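Local coordinates for ABC transporter permease (Klebsiella pneumoniae, PDB 5NUP), which probably removes misplaced phospholipids from the outer leaflet of the outer membrane, as a lipoprotein of the Mla pathway that maintains lipid asymmetry, at residues N21-F25 and D193-M198. Sequence-based numbering, arbitrary orientation.
Sequences NRTMF and DPYILM
Arg-22 and Tyr-195 mark the nearest backbone approach, their CA atoms 6.7 Å apart, where an early turn of helix 18-35 meets the N-terminal end of helix 194-209. The two short helical segments run nearly at right angles (99°), with axes 10.7 Å apart at closest approach, and side chains bridge the distance. Tyr-195 sits in the middle. With its CG anti to the backbone N (chi1 169°), its ring reaches across to helix 18-35, where the aliphatic part of Arg-22 lies over one face: CG stands 3.7 Å from the ring centroid in a CH-pi contact. Phe-25 CB meets the same ring at its edge. Farther along, the extended Arg-22 chain brings its guanidinium over the Tyr-195 CD2 side and on to Asp-193. There a salt bridge forms in which one nitrogen, Arg-22 NH1, meets both carboxylate oxygens, its bond to Asp-193 OD1 (2.7 Å) being weak; the two flat groups are nearly coplanar, 16° apart. Glu-18, one turn earlier on the same helix, pairs with Arg-22 NH2 in a second salt bridge, leaving the guanidinium between two acids.

The contact joins the first helix of the MlaA chain to its last, with Gln-134 of strand 133-135 touching both Phe-25 and Met-198. The phenol end of Tyr-195 belongs mainly to Asp-15, whose OD2 is hydrogen-bonded to the hydroxyl; Asn-21 ND2 adds a weak bond to Tyr-195 OH at 3.4 Å, and the Asn-21 amide also bonds weakly to Tyr-132 O and Gln-134 N. Phe-25 packs against the first turn of helix 194-209: Tyr-195 CA sits over its ring face, 4.2 Å from the centroid. Pro-194 brings CB and its carbonyl oxygen close to Phe-25 CZ, the oxygen obliquely to the ring. The bent Met-198 chain carries CE to the ring edge, 4.0 Å from Phe-25 CD2.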
# COMPACT_ATOMS: atom_id res chain seq x y z
N ASN F 21 -16.24 -31.10 -66.37
CA ASN F 21 -15.22 -30.76 -65.37
C ASN F 21 -13.84 -30.65 -65.99
O ASN F 21 -13.12 -29.67 -65.75
CB ASN F 21 -15.23 -31.78 -64.25
CG ASN F 21 -16.51 -31.77 -63.49
OD1 ASN F 21 -17.23 -30.78 -63.51
ND2 ASN F 21 -16.81 -32.87 -62.81
N ARG F 22 -13.43 -31.64 -66.81
CA ARG F 22 -12.09 -31.57 -67.38
C ARG F 22 -11.92 -30.38 -68.30
O ARG F 22 -10.80 -29.91 -68.49
CB ARG F 22 -11.73 -32.84 -68.13
CG ARG F 22 -11.09 -33.88 -67.28
CD ARG F 22 -10.94 -35.13 -68.09
NE ARG F 22 -9.81 -35.93 -67.66
CZ ARG F 22 -9.91 -37.15 -67.15
NH1 ARG F 22 -8.82 -37.82 -66.80
NH2 ARG F 22 -11.10 -37.71 -67.00
N THR F 23 -13.03 -29.88 -68.85
CA THR F 23 -12.96 -28.69 -69.67
C THR F 23 -12.64 -27.46 -68.82
O THR F 23 -11.76 -26.67 -69.19
CB THR F 23 -14.28 -28.50 -70.42
OG1 THR F 23 -14.31 -29.34 -71.58
CG2 THR F 23 -14.51 -27.04 -70.82
N MET F 24 -13.30 -27.31 -67.66
CA MET F 24 -12.96 -26.19 -66.79
C MET F 24 -11.58 -26.35 -66.16
O MET F 24 -10.88 -25.36 -65.96
CB MET F 24 -13.98 -25.98 -65.67
CG MET F 24 -15.41 -25.77 -66.12
SD MET F 24 -15.66 -25.03 -67.72
CE MET F 24 -14.78 -23.48 -67.65
N PHE F 25 -11.15 -27.59 -65.88
CA PHE F 25 -9.86 -27.74 -65.22
C PHE F 25 -8.73 -27.32 -66.14
O PHE F 25 -7.79 -26.66 -65.70
CB PHE F 25 -9.64 -29.17 -64.76
CG PHE F 25 -8.21 -29.43 -64.32
CD1 PHE F 25 -7.24 -29.88 -65.22
CD2 PHE F 25 -7.82 -29.17 -63.01
CE1 PHE F 25 -5.91 -30.09 -64.80
CE2 PHE F 25 -6.52 -29.38 -62.59
CZ PHE F 25 -5.56 -29.84 -63.48
N ASP F 193 -2.39 -37.50 -65.98
CA ASP F 193 -3.75 -37.08 -65.64
C ASP F 193 -3.80 -36.16 -64.42
O ASP F 193 -4.10 -36.58 -63.30
CB ASP F 193 -4.63 -38.33 -65.46
CG ASP F 193 -6.08 -38.07 -65.77
OD1 ASP F 193 -6.44 -36.90 -66.06
OD2 ASP F 193 -6.86 -39.05 -65.82
N PRO F 194 -3.51 -34.87 -64.62
CA PRO F 194 -3.51 -33.93 -63.49
C PRO F 194 -4.90 -33.52 -63.06
O PRO F 194 -5.04 -32.71 -62.14
CB PRO F 194 -2.73 -32.72 -64.06
CG PRO F 194 -2.05 -33.24 -65.31
CD PRO F 194 -3.01 -34.24 -65.85
N TYR F 195 -5.94 -34.01 -63.75
CA TYR F 195 -7.31 -33.82 -63.29
C TYR F 195 -7.66 -34.83 -62.20
O TYR F 195 -8.38 -34.50 -61.25
CB TYR F 195 -8.31 -33.94 -64.45
CG TYR F 195 -9.76 -34.01 -64.00
CD1 TYR F 195 -10.50 -32.86 -63.78
CD2 TYR F 195 -10.38 -35.24 -63.79
CE1 TYR F 195 -11.83 -32.93 -63.36
CE2 TYR F 195 -11.71 -35.32 -63.37
CZ TYR F 195 -12.43 -34.16 -63.15
OH TYR F 195 -13.74 -34.25 -62.74
N ILE F 196 -7.16 -36.06 -62.35
CA ILE F 196 -7.46 -37.12 -61.40
C ILE F 196 -6.83 -36.84 -60.04
O ILE F 196 -7.46 -37.08 -59.00
CB ILE F 196 -6.99 -38.48 -61.95
CG1 ILE F 196 -7.94 -38.91 -63.07
CG2 ILE F 196 -6.90 -39.52 -60.83
CD1 ILE F 196 -9.38 -38.61 -62.81
N LEU F 197 -5.60 -36.33 -60.01
CA LEU F 197 -4.96 -36.05 -58.73
C LEU F 197 -5.71 -34.96 -57.99
O LEU F 197 -6.04 -35.11 -56.81
CB LEU F 197 -3.51 -35.65 -58.95
CG LEU F 197 -2.67 -36.86 -59.32
CD1 LEU F 197 -1.25 -36.41 -59.61
CD2 LEU F 197 -2.71 -37.91 -58.23
N MET F 198 -6.02 -33.88 -58.70
CA MET F 198 -6.75 -32.79 -58.08
C MET F 198 -8.12 -33.24 -57.60
O MET F 198 -8.63 -32.71 -56.60
CB MET F 198 -6.79 -31.62 -59.07
CG MET F 198 -7.72 -30.54 -58.66
SD MET F 198 -9.45 -30.75 -59.08
CE MET F 198 -9.73 -29.04 -59.46